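Local coordinates for glutamic acid/alanine-rich protein (Trypanosoma congolense, PDB 2Y44) that is a surface protein of the parasite, probably part of the coat on its cell membrane, built as a long helical bundle whose molecular role is not established, at residues 10-15 with 97-102; 19-24 with 161-166; 49-52 with 56-59; 72-77 with 174-179; 141-146 with 151-156. All coordinates share one frame; numbering follows the deposited sequence.

The five contacts are spread along a mostly helical ectodomain. Contacts 1 and 5 share one end, centres about 14 Å apart, and touch where Val11 packs on Leu141. The centre of contact 2 lies about 2 Å from the chain's centre; centre to centre, contact 4 is about 18 Å from contact 2 and contact 3, at the far tip, about 59 Å from contact 1. Helix 18-53 runs from contact 2 out to contact 3 and helix 57-107 returns through contact 4 to contact 1; helix 149-183 starts near contact 5 and passes contacts 2 and 4. Contacts 1, 2 and 4 join sequence-distant helices, while 3 and 5 close chain reversals, consistent with an elongated surface ectodomain.

Contact 1: 10-15 with 97-102; sequences DVARQL and ETTDES
Ala12 and Thr99 make the heart of a small helix-to-helix packing contact at one end of the molecule, where the N-terminal helix 2-16 leans against the last turns of helix 57-107. The short segments run roughly antiparallel, at 142° between their directions. Ala12 CB meets Thr99 CG2 at 3.4 Å, tighter than ordinary carbon packing. Thr99 can present that methyl because CG2 stands anti to its own backbone N, while OG1 lies beside that N (chi1 -58°) and bonds to Ala95 O one helical turn back. Its hydroxyl is therefore occupied within its own helix, and Leu15 CD1 rests 3.8 Å from Thr99 OG1, the two side chains crossing at about a right angle. The setting is an all-helical bundle: Leu15 continues onto Ala95 and Ile96 of helix 57-107, and helix 131-144 covers Val11 through Ala137 and Phe138. About one turn before Ala12, Cys9 of the same helix is joined to Cys122 by a disulfide. At the margin, Asp100 OD1 approaches Ala12 CB to 4.4 Å, but its charge is paired with Arg16 in a salt bridge, and a glycerol lies about 5 Å from its side chain.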
# COMPACT_ATOMS: atom_id res chain seq x y z
N ASP A 10 -7.50 9.91 15.11
CA ASP A 10 -7.24 9.91 13.69
C ASP A 10 -5.99 9.12 13.35
O ASP A 10 -5.98 8.35 12.39
CB ASP A 10 -7.16 11.34 13.16
CG ASP A 10 -8.49 12.10 13.31
OD1 ASP A 10 -9.56 11.47 13.51
OD2 ASP A 10 -8.48 13.35 13.11
N VAL A 11 -4.92 9.32 14.14
CA VAL A 11 -3.72 8.52 13.91
C VAL A 11 -4.04 7.02 14.10
O VAL A 11 -3.67 6.21 13.27
CB VAL A 11 -2.58 8.96 14.85
CG1 VAL A 11 -1.44 7.93 14.89
CG2 VAL A 11 -2.04 10.28 14.35
N ALA A 12 -4.71 6.67 15.20
CA ALA A 12 -5.01 5.28 15.45
C ALA A 12 -5.81 4.65 14.30
O ALA A 12 -5.52 3.53 13.89
CB ALA A 12 -5.76 5.12 16.77
N ARG A 13 -6.79 5.38 13.77
CA ARG A 13 -7.61 4.85 12.62
C ARG A 13 -6.78 4.63 11.36
O ARG A 13 -6.98 3.66 10.61
CB ARG A 13 -8.78 5.80 12.32
CG ARG A 13 -9.82 5.84 13.46
CD ARG A 13 -11.21 5.66 12.88
NE ARG A 13 -12.25 5.44 13.88
CZ ARG A 13 -12.97 6.41 14.44
NH1 ARG A 13 -12.71 7.69 14.16
NH2 ARG A 13 -13.98 6.10 15.24
N GLN A 14 -5.84 5.54 11.12
CA GLN A 14 -4.84 5.36 10.05
C GLN A 14 -3.99 4.10 10.26
O GLN A 14 -3.88 3.28 9.35
CB GLN A 14 -3.96 6.61 9.88
CG GLN A 14 -4.74 7.88 9.54
CD GLN A 14 -5.23 7.91 8.09
OE1 GLN A 14 -6.41 8.20 7.82
NE2 GLN A 14 -4.34 7.64 7.17
N LEU A 15 -3.38 3.97 11.43
CA LEU A 15 -2.62 2.78 11.76
C LEU A 15 -3.45 1.49 11.62
O LEU A 15 -2.99 0.49 11.06
CB LEU A 15 -2.05 2.90 13.18
CG LEU A 15 -1.00 3.99 13.39
CD1 LEU A 15 -0.64 4.10 14.87
CD2 LEU A 15 0.26 3.79 12.52
N GLU A 97 -0.83 -1.30 18.96
CA GLU A 97 -1.12 -1.75 20.32
C GLU A 97 -0.97 -0.60 21.33
O GLU A 97 -1.83 -0.38 22.22
CB GLU A 97 -0.18 -2.92 20.68
CG GLU A 97 -0.50 -4.17 19.86
CD GLU A 97 0.31 -5.40 20.28
OE1 GLU A 97 1.32 -5.26 21.01
OE2 GLU A 97 -0.05 -6.52 19.83
N THR A 98 0.14 0.12 21.22
CA THR A 98 0.42 1.26 22.07
C THR A 98 -0.63 2.36 21.98
O THR A 98 -1.05 2.92 23.01
CB THR A 98 1.84 1.82 21.74
OG1 THR A 98 2.80 0.82 22.08
CG2 THR A 98 2.10 3.09 22.53
N THR A 99 -1.01 2.73 20.75
CA THR A 99 -1.97 3.79 20.55
C THR A 99 -3.33 3.34 21.06
O THR A 99 -4.04 4.11 21.71
CB THR A 99 -2.02 4.18 19.06
OG1 THR A 99 -0.70 4.59 18.66
CG2 THR A 99 -3.00 5.35 18.80
N ASP A 100 -3.71 2.11 20.74
CA ASP A 100 -5.02 1.61 21.19
C ASP A 100 -5.07 1.65 22.72
O ASP A 100 -6.12 1.93 23.33
CB ASP A 100 -5.28 0.17 20.71
CG ASP A 100 -5.63 0.08 19.24
OD1 ASP A 100 -5.85 1.11 18.60
OD2 ASP A 100 -5.67 -1.05 18.70
N GLU A 101 -3.96 1.29 23.34
CA GLU A 101 -3.94 1.20 24.80
C GLU A 101 -4.06 2.58 25.41
O GLU A 101 -4.81 2.78 26.37
CB GLU A 101 -2.70 0.49 25.30
CG GLU A 101 -2.55 0.50 26.83
CD GLU A 101 -3.62 -0.32 27.56
OE1 GLU A 101 -4.35 -1.13 26.92
OE2 GLU A 101 -3.70 -0.18 28.79
N SER A 102 -3.36 3.55 24.81
CA SER A 102 -3.53 4.95 25.25
C SER A 102 -4.99 5.38 25.24
O SER A 102 -5.48 6.04 26.17
CB SER A 102 -2.68 5.92 24.42
OG SER A 102 -1.30 5.71 24.68

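Contact 2: 19-24 with 161-166; sequences ETASQS and KGLKSL
Leu166 and Ser22 form the close half of this contact, and Leu163 and Ala21 the slack half. On the close side Leu166 CD1 reaches 3.6 Å from Ser22 OG and also sits 4.0 Å from Ser22 CA, so the methyl lies against the flank of helix 18-53 rather than against the hydroxyl alone. Leu166 has CG anti to its carbonyl carbon (chi1 -78°), and CD1 continues away from CA in an extended line that spans the gap. The backbones stay well apart, with Ser22 CA and Leu166 CA 7.1 Å from each other. Although buried among hydrocarbon, Ser22 OG is satisfied by a bond to Leu18 O in its own helix. This is the middle of the helical bundle, where helix 18-53, helix 57-107 and helix 149-183 come together: Ala85 and Leu88 pack on Ser22, and His84 and Leu88 on Leu166. The slack side is different. There Leu163 CD1 stops 4.4 Å from Ala21 CB, a loose apolar touch; Val129, in the loop just before helix 131-144, packs on both, and Leu134 of that helix on Leu163. The far side of helix 149-183 is exposed at Lys161 and Lys164.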
# COMPACT_ATOMS: atom_id res chain seq x y z
N GLU A 19 -2.93 -2.80 7.59
CA GLU A 19 -3.00 -4.21 7.14
C GLU A 19 -3.95 -4.36 5.91
O GLU A 19 -3.59 -4.96 4.90
CB GLU A 19 -3.45 -5.13 8.30
CG GLU A 19 -3.23 -6.60 8.01
CD GLU A 19 -3.27 -7.45 9.27
OE1 GLU A 19 -3.73 -6.96 10.34
OE2 GLU A 19 -2.87 -8.63 9.16
N THR A 20 -5.11 -3.74 5.98
CA THR A 20 -6.06 -3.80 4.88
C THR A 20 -5.49 -3.11 3.65
O THR A 20 -5.59 -3.64 2.56
CB THR A 20 -7.39 -3.22 5.28
OG1 THR A 20 -7.98 -4.10 6.25
CG2 THR A 20 -8.32 -3.12 4.09
N ALA A 21 -4.90 -1.94 3.83
CA ALA A 21 -4.21 -1.27 2.71
C ALA A 21 -3.10 -2.12 2.06
O ALA A 21 -2.94 -2.12 0.84
CB ALA A 21 -3.67 0.09 3.15
N SER A 22 -2.29 -2.79 2.89
CA SER A 22 -1.22 -3.66 2.41
C SER A 22 -1.82 -4.80 1.62
O SER A 22 -1.36 -5.13 0.54
CB SER A 22 -0.41 -4.24 3.59
OG SER A 22 0.25 -3.19 4.26
N GLN A 23 -2.84 -5.44 2.17
CA GLN A 23 -3.38 -6.58 1.46
C GLN A 23 -3.98 -6.15 0.13
O GLN A 23 -3.90 -6.89 -0.84
CB GLN A 23 -4.42 -7.29 2.33
CG GLN A 23 -3.82 -7.97 3.53
CD GLN A 23 -4.82 -8.08 4.68
OE1 GLN A 23 -5.92 -7.51 4.61
NE2 GLN A 23 -4.43 -8.76 5.75
N SER A 24 -4.61 -4.97 0.12
CA SER A 24 -5.20 -4.39 -1.08
C SER A 24 -4.13 -4.11 -2.12
O SER A 24 -4.32 -4.44 -3.29
CB SER A 24 -5.96 -3.09 -0.74
OG SER A 24 -6.49 -2.47 -1.91
N LYS A 161 6.82 5.92 4.76
CA LYS A 161 7.78 5.31 3.85
C LYS A 161 7.28 3.96 3.39
O LYS A 161 7.33 3.64 2.20
CB LYS A 161 9.14 5.14 4.54
CG LYS A 161 10.24 4.64 3.60
CD LYS A 161 11.64 5.17 3.95
CE LYS A 161 12.74 4.21 3.49
NZ LYS A 161 12.30 3.44 2.28
N GLY A 162 6.77 3.16 4.33
CA GLY A 162 6.39 1.78 3.95
C GLY A 162 5.18 1.80 3.03
O GLY A 162 5.09 0.98 2.07
N LEU A 163 4.25 2.71 3.31
CA LEU A 163 3.07 2.84 2.45
C LEU A 163 3.42 3.41 1.07
O LEU A 163 2.90 2.94 0.06
CB LEU A 163 1.96 3.66 3.13
CG LEU A 163 0.53 3.54 2.56
CD1 LEU A 163 0.16 2.10 2.32
CD2 LEU A 163 -0.51 4.17 3.48
N LYS A 164 4.31 4.41 1.03
CA LYS A 164 4.81 4.89 -0.27
C LYS A 164 5.42 3.76 -1.12
O LYS A 164 5.29 3.74 -2.36
CB LYS A 164 5.86 5.99 -0.08
CG LYS A 164 5.26 7.34 0.27
CD LYS A 164 6.34 8.38 0.41
CE LYS A 164 5.75 9.78 0.49
NZ LYS A 164 6.77 10.81 0.87
N SER A 165 6.14 2.85 -0.46
CA SER A 165 6.75 1.69 -1.16
C SER A 165 5.66 0.89 -1.82
O SER A 165 5.82 0.47 -2.96
CB SER A 165 7.57 0.78 -0.25
OG SER A 165 8.77 1.41 0.14
N LEU A 166 4.58 0.62 -1.07
CA LEU A 166 3.52 -0.24 -1.64
C LEU A 166 2.79 0.51 -2.75
O LEU A 166 2.41 -0.08 -3.77
CB LEU A 166 2.50 -0.61 -0.55
CG LEU A 166 3.00 -1.71 0.35
CD1 LEU A 166 2.20 -1.72 1.67
CD2 LEU A 166 2.92 -3.08 -0.40

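Contact 3: 49-52 with 56-59; sequences RAKS and GVDT. Unlike the reference sequence in segment 56-59: Thr59 (reference Ala).
The Ala50-Lys51 peptide takes the CG2 methyl of Val57 on its outward face: the methyl lies 3.6 Å from Ala50 O and 3.8 Å from Lys51 N, standing above the amide rather than at its edge. The opposite face of that peptide looks into its own helix. Across the gap the arrangement is returned, since Ala50 CB stands over a face of the Gly56-Val57 peptide, near the oxygen end, 3.9 Å from Gly56 O. The two methyls thus each cover the other helix's backbone while meeting one another, with Ala50 CB and Val57 CG2 4.0 Å apart. Val57 can do this because CG1 is anti to its backbone N (chi1 171°), which leaves CG2 beside that N and facing helix 18-53. Lys51 adds its CG, 4.1 Å from Val57 CG2, before its chain bends off to a salt bridge with Glu48. The contact closes a helical hairpin at the far tip of the molecule, in a predicted coiled coil, between helix 18-53 and helix 57-107. Gly56 takes the N-cap position of the second helix with a positive phi (79°), a left-handed backbone conformation easy for glycine. With small apolar groups, the two helices meet here through methyls laid on peptide faces, a contact that depends on shape and not on polar pairing within these segments.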
# COMPACT_ATOMS: atom_id res chain seq x y z
N ARG A 49 1.69 -18.97 -34.21
CA ARG A 49 0.73 -18.86 -35.33
C ARG A 49 1.47 -18.34 -36.57
O ARG A 49 1.26 -18.84 -37.70
CB ARG A 49 -0.43 -17.91 -34.97
CG ARG A 49 -1.32 -18.49 -33.80
CD ARG A 49 -2.49 -19.28 -34.31
NE ARG A 49 -3.19 -20.12 -33.31
CZ ARG A 49 -4.11 -19.66 -32.48
NH1 ARG A 49 -4.37 -18.35 -32.46
NH2 ARG A 49 -4.80 -20.50 -31.68
N ALA A 50 2.36 -17.38 -36.33
CA ALA A 50 3.21 -16.79 -37.38
C ALA A 50 4.17 -17.83 -37.94
O ALA A 50 4.33 -17.95 -39.16
CB ALA A 50 4.00 -15.58 -36.82
N LYS A 51 4.73 -18.65 -37.06
CA LYS A 51 5.70 -19.66 -37.44
C LYS A 51 5.03 -20.71 -38.34
O LYS A 51 5.60 -21.14 -39.33
CB LYS A 51 6.28 -20.33 -36.19
CG LYS A 51 7.38 -19.48 -35.53
CD LYS A 51 7.56 -19.85 -34.08
CE LYS A 51 8.42 -21.08 -33.93
NZ LYS A 51 8.70 -21.31 -32.48
N SER A 52 3.85 -21.18 -37.94
CA SER A 52 3.05 -22.07 -38.81
C SER A 52 2.82 -21.49 -40.20
O SER A 52 2.84 -22.24 -41.19
CB SER A 52 1.69 -22.37 -38.16
OG SER A 52 1.90 -23.03 -36.90
N GLY A 56 5.55 -13.24 -41.01
CA GLY A 56 5.31 -12.27 -39.94
C GLY A 56 6.03 -12.63 -38.65
O GLY A 56 5.69 -12.13 -37.58
N VAL A 57 7.02 -13.52 -38.75
CA VAL A 57 7.61 -14.13 -37.56
C VAL A 57 8.47 -13.10 -36.83
O VAL A 57 8.39 -12.95 -35.63
CB VAL A 57 8.44 -15.36 -37.90
CG1 VAL A 57 9.23 -15.84 -36.69
CG2 VAL A 57 7.51 -16.49 -38.39
N ASP A 58 9.26 -12.32 -37.57
CA ASP A 58 10.07 -11.27 -36.93
C ASP A 58 9.25 -10.37 -36.04
O ASP A 58 9.62 -10.08 -34.89
CB ASP A 58 10.71 -10.38 -37.99
CG ASP A 58 11.76 -11.09 -38.78
OD1 ASP A 58 12.38 -12.05 -38.24
OD2 ASP A 58 12.02 -10.64 -39.92
N THR A 59 8.21 -9.78 -36.61
CA THR A 59 7.45 -8.79 -35.86
C THR A 59 6.73 -9.43 -34.66
O THR A 59 6.73 -8.86 -33.58
CB THR A 59 6.50 -7.95 -36.74
OG1 THR A 59 5.24 -8.60 -36.90
CG2 THR A 59 7.11 -7.72 -38.13

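Contact 4: 72-77 with 174-179; sequences QRAETV and GEAKYE. Unlike the reference sequence in segment 174-179: Tyr178 (reference Ser).
An antiparallel helix pair within the long helical bundle brings Ala74 of helix 57-107 against Ala176 of helix 149-183. The axes of the two short segments pass 8.5 Å apart, with 160° between their directions. Alanine methyls allow this spacing: Ala74 CB and Ala176 CB touch at 3.8 Å, buried, and Ala33 of helix 18-53 also packs on Ala74. Beside the alanines a charged pair crosses between the helices. Arg73, CG beside its backbone N and the chain bent at chi3 (-66°), crosses the extended Glu179 at about a right angle and forms a salt bridge. The hydrogen bond within it, from Arg73 NH2 to Glu179 OE2 at 3.3 Å, is long and weak, and OE2 approaches the guanidinium obliquely. A water adds a second, indirect link. It lies at the edge of the guanidinium, in its plane, where it accepts from Arg73 NE at 3.0 Å. Glu179 OE2 is thereby held twice, by the guanidinium directly and through the solvent bridge, and the water's donated bond to Glu179 OE2 is the shorter of its two, at 2.6 Å.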
# COMPACT_ATOMS: atom_id res chain seq x y z
N GLN A 72 7.71 -10.26 -16.79
CA GLN A 72 8.76 -10.62 -15.86
C GLN A 72 8.92 -9.50 -14.83
O GLN A 72 9.00 -9.75 -13.62
CB GLN A 72 10.03 -10.77 -16.67
CG GLN A 72 10.66 -12.05 -16.53
CD GLN A 72 11.66 -12.00 -15.43
OE1 GLN A 72 11.31 -11.71 -14.28
NE2 GLN A 72 12.93 -12.24 -15.76
N ARG A 73 8.92 -8.28 -15.31
CA ARG A 73 8.98 -7.12 -14.42
C ARG A 73 7.79 -7.11 -13.43
O ARG A 73 7.94 -6.83 -12.24
CB ARG A 73 9.05 -5.82 -15.22
CG ARG A 73 10.39 -5.61 -15.98
CD ARG A 73 10.51 -4.16 -16.47
NE ARG A 73 9.50 -3.85 -17.48
CZ ARG A 73 9.63 -4.14 -18.78
NH1 ARG A 73 10.70 -4.80 -19.22
NH2 ARG A 73 8.64 -3.89 -19.61
N ALA A 74 6.61 -7.39 -13.94
CA ALA A 74 5.42 -7.48 -13.09
C ALA A 74 5.60 -8.53 -12.03
O ALA A 74 5.26 -8.28 -10.87
CB ALA A 74 4.11 -7.74 -13.94
N GLU A 75 6.15 -9.69 -12.40
CA GLU A 75 6.31 -10.80 -11.44
C GLU A 75 7.30 -10.46 -10.32
O GLU A 75 7.06 -10.80 -9.15
CB GLU A 75 6.69 -12.12 -12.11
CG GLU A 75 5.58 -12.72 -13.00
CD GLU A 75 4.28 -13.07 -12.22
OE1 GLU A 75 4.32 -13.19 -10.97
OE2 GLU A 75 3.24 -13.29 -12.88
N THR A 76 8.30 -9.64 -10.65
CA THR A 76 9.26 -9.20 -9.66
C THR A 76 8.54 -8.32 -8.63
O THR A 76 8.82 -8.36 -7.44
CB THR A 76 10.41 -8.46 -10.35
OG1 THR A 76 11.09 -9.39 -11.20
CG2 THR A 76 11.40 -7.89 -9.31
N VAL A 77 7.62 -7.48 -9.12
CA VAL A 77 6.90 -6.60 -8.22
C VAL A 77 6.04 -7.37 -7.22
O VAL A 77 5.91 -6.97 -6.07
CB VAL A 77 6.03 -5.57 -8.94
CG1 VAL A 77 5.44 -4.54 -7.97
CG2 VAL A 77 6.82 -4.85 -10.06
N GLY A 174 1.46 -1.80 -12.45
CA GLY A 174 0.43 -1.33 -13.38
C GLY A 174 1.09 -0.91 -14.67
O GLY A 174 0.57 -1.19 -15.76
N GLU A 175 2.27 -0.31 -14.57
CA GLU A 175 3.04 0.10 -15.78
C GLU A 175 3.49 -1.12 -16.55
O GLU A 175 3.44 -1.14 -17.79
CB GLU A 175 4.24 0.98 -15.41
CG GLU A 175 5.27 1.18 -16.57
CD GLU A 175 4.74 2.02 -17.74
OE1 GLU A 175 3.63 2.62 -17.64
OE2 GLU A 175 5.46 2.09 -18.77
N ALA A 176 3.86 -2.17 -15.83
CA ALA A 176 4.33 -3.38 -16.46
C ALA A 176 3.19 -4.06 -17.21
O ALA A 176 3.37 -4.48 -18.34
CB ALA A 176 4.94 -4.34 -15.41
N LYS A 177 2.04 -4.23 -16.56
CA LYS A 177 0.80 -4.67 -17.27
C LYS A 177 0.47 -3.84 -18.50
O LYS A 177 0.19 -4.40 -19.58
CB LYS A 177 -0.39 -4.75 -16.32
CG LYS A 177 -1.78 -4.79 -16.98
CD LYS A 177 -2.86 -4.70 -15.91
CE LYS A 177 -3.00 -3.29 -15.33
NZ LYS A 177 -3.55 -3.32 -13.93
N TYR A 178 0.57 -2.51 -18.38
CA TYR A 178 0.25 -1.63 -19.50
C TYR A 178 1.21 -1.83 -20.69
O TYR A 178 0.78 -1.94 -21.84
CB TYR A 178 0.26 -0.18 -19.01
CG TYR A 178 -0.12 0.83 -20.07
CD1 TYR A 178 -1.44 0.95 -20.52
CD2 TYR A 178 0.86 1.59 -20.71
CE1 TYR A 178 -1.78 1.86 -21.51
CE2 TYR A 178 0.52 2.54 -21.67
CZ TYR A 178 -0.79 2.65 -22.07
OH TYR A 178 -1.11 3.54 -23.09
N GLU A 179 2.50 -1.93 -20.42
CA GLU A 179 3.44 -2.25 -21.51
C GLU A 179 3.21 -3.63 -22.12
O GLU A 179 3.33 -3.80 -23.36
CB GLU A 179 4.86 -2.19 -21.01
CG GLU A 179 5.38 -0.78 -20.75
CD GLU A 179 6.87 -0.79 -20.51
OE1 GLU A 179 7.66 -0.79 -21.50
OE2 GLU A 179 7.26 -0.88 -19.34
O HOH W 1 7.22 -1.89 -16.99

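Contact 5: 141-146 with 151-156; sequences LAELLP and DIREHG
Apolar packing between Ala142, Leu145 and Ile152 carries this contact, which closes the reversal from helix 131-144 into helix 149-183. Ile152 uses two branches. Its CG2, anti to the backbone N, lies 3.9 Å from Ala142 CB and skirts Leu141 CB, while CG1, beside the backbone N (chi1 -68°), carries CD1 outward to 3.7 Å from Leu145 CD1; those two side chains cross at about a right angle. Leu141 and Leu145 also reach helix 2-16, at Thr7 and Glu4, which ties the reversal to the N-terminal helix.

A second kind of contact is a side chain laid over a methyl. Arg153 extends from CG to NE alongside Ala142, its CG 3.8 Å from Ala142 CB, and one face of the guanidinium receives that methyl, offset toward the rim.

The charges come third. Arg153 NH1 has its salt-bridge partner in Asp139, three residues before Ala142 on helix 131-144, whereas Glu143 OE2 is 4.8 Å from Arg153 NH2, near but not in contact.

Hydrocarbon therefore joins the two helices, with the alkyl part of Arg153 serving as apolar cover while its charged end pairs with Asp139; Glu143 would probably add a weak favourable field.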
# COMPACT_ATOMS: atom_id res chain seq x y z
N LEU A 141 -1.07 15.43 14.81
CA LEU A 141 -0.72 15.07 16.18
C LEU A 141 0.57 15.77 16.66
O LEU A 141 0.59 16.35 17.75
CB LEU A 141 -0.61 13.56 16.34
CG LEU A 141 -0.37 13.07 17.79
CD1 LEU A 141 -1.53 13.49 18.76
CD2 LEU A 141 -0.25 11.52 17.73
N ALA A 142 1.57 15.83 15.79
CA ALA A 142 2.83 16.52 16.10
C ALA A 142 2.60 17.99 16.43
O ALA A 142 3.22 18.58 17.36
CB ALA A 142 3.83 16.37 14.96
N GLU A 143 1.70 18.61 15.68
CA GLU A 143 1.40 20.03 15.87
C GLU A 143 0.82 20.37 17.24
O GLU A 143 1.05 21.47 17.74
CB GLU A 143 0.45 20.51 14.76
CG GLU A 143 1.16 20.64 13.40
CD GLU A 143 0.22 20.51 12.23
OE1 GLU A 143 -1.01 20.61 12.45
OE2 GLU A 143 0.70 20.45 11.07
N LEU A 144 0.07 19.43 17.85
CA LEU A 144 -0.49 19.65 19.18
C LEU A 144 0.53 19.49 20.33
O LEU A 144 0.24 19.87 21.47
CB LEU A 144 -1.66 18.68 19.46
CG LEU A 144 -2.83 18.78 18.46
CD1 LEU A 144 -4.04 17.92 18.92
CD2 LEU A 144 -3.25 20.24 18.31
N LEU A 145 1.64 18.82 20.03
CA LEU A 145 2.61 18.44 21.03
C LEU A 145 4.02 18.90 20.67
O LEU A 145 4.86 18.09 20.28
CB LEU A 145 2.57 16.91 21.20
CG LEU A 145 1.16 16.45 21.59
CD1 LEU A 145 1.00 14.97 21.30
CD2 LEU A 145 0.95 16.70 23.09
N PRO A 146 4.26 20.22 20.77
CA PRO A 146 5.54 20.73 20.25
C PRO A 146 6.76 20.10 20.93
O PRO A 146 7.78 19.88 20.28
CB PRO A 146 5.48 22.23 20.56
CG PRO A 146 3.99 22.57 20.46
CD PRO A 146 3.30 21.31 21.06
N ASP A 151 9.63 13.76 17.33
CA ASP A 151 9.57 12.31 17.55
C ASP A 151 8.35 11.69 16.86
O ASP A 151 8.41 10.60 16.29
CB ASP A 151 9.56 12.04 19.06
CG ASP A 151 9.56 10.57 19.39
OD1 ASP A 151 10.41 9.80 18.87
OD2 ASP A 151 8.64 10.20 20.15
N ILE A 152 7.21 12.33 17.05
CA ILE A 152 5.94 11.89 16.45
C ILE A 152 6.04 11.83 14.92
O ILE A 152 5.62 10.86 14.29
CB ILE A 152 4.81 12.83 16.90
CG1 ILE A 152 4.56 12.64 18.42
CG2 ILE A 152 3.56 12.65 16.00
CD1 ILE A 152 3.73 13.73 19.07
N ARG A 153 6.63 12.86 14.31
CA ARG A 153 6.78 12.86 12.85
C ARG A 153 7.72 11.71 12.43
O ARG A 153 7.52 11.09 11.40
CB ARG A 153 7.36 14.17 12.34
CG ARG A 153 6.42 15.42 12.39
CD ARG A 153 7.24 16.67 12.06
NE ARG A 153 6.69 17.93 12.58
CZ ARG A 153 5.69 18.58 11.99
NH1 ARG A 153 5.11 18.06 10.92
NH2 ARG A 153 5.19 19.67 12.53
N GLU A 154 8.77 11.42 13.22
CA GLU A 154 9.63 10.32 12.81
C GLU A 154 9.00 8.94 12.97
O GLU A 154 9.20 8.08 12.11
CB GLU A 154 11.04 10.38 13.42
CG GLU A 154 11.86 11.60 12.97
CD GLU A 154 12.11 11.65 11.47
OE1 GLU A 154 12.36 10.59 10.84
OE2 GLU A 154 11.94 12.74 10.89
N HIS A 155 8.21 8.76 14.03
CA HIS A 155 7.41 7.55 14.21
C HIS A 155 6.55 7.35 12.99
O HIS A 155 6.47 6.23 12.44
CB HIS A 155 6.49 7.70 15.43
CG HIS A 155 7.18 7.51 16.73
ND1 HIS A 155 6.50 7.25 17.90
CD2 HIS A 155 8.49 7.58 17.06
CE1 HIS A 155 7.38 7.10 18.89
NE2 HIS A 155 8.59 7.31 18.40
N GLY A 156 5.90 8.42 12.57
CA GLY A 156 5.00 8.32 11.44
C GLY A 156 5.74 8.09 10.15
O GLY A 156 5.23 7.42 9.25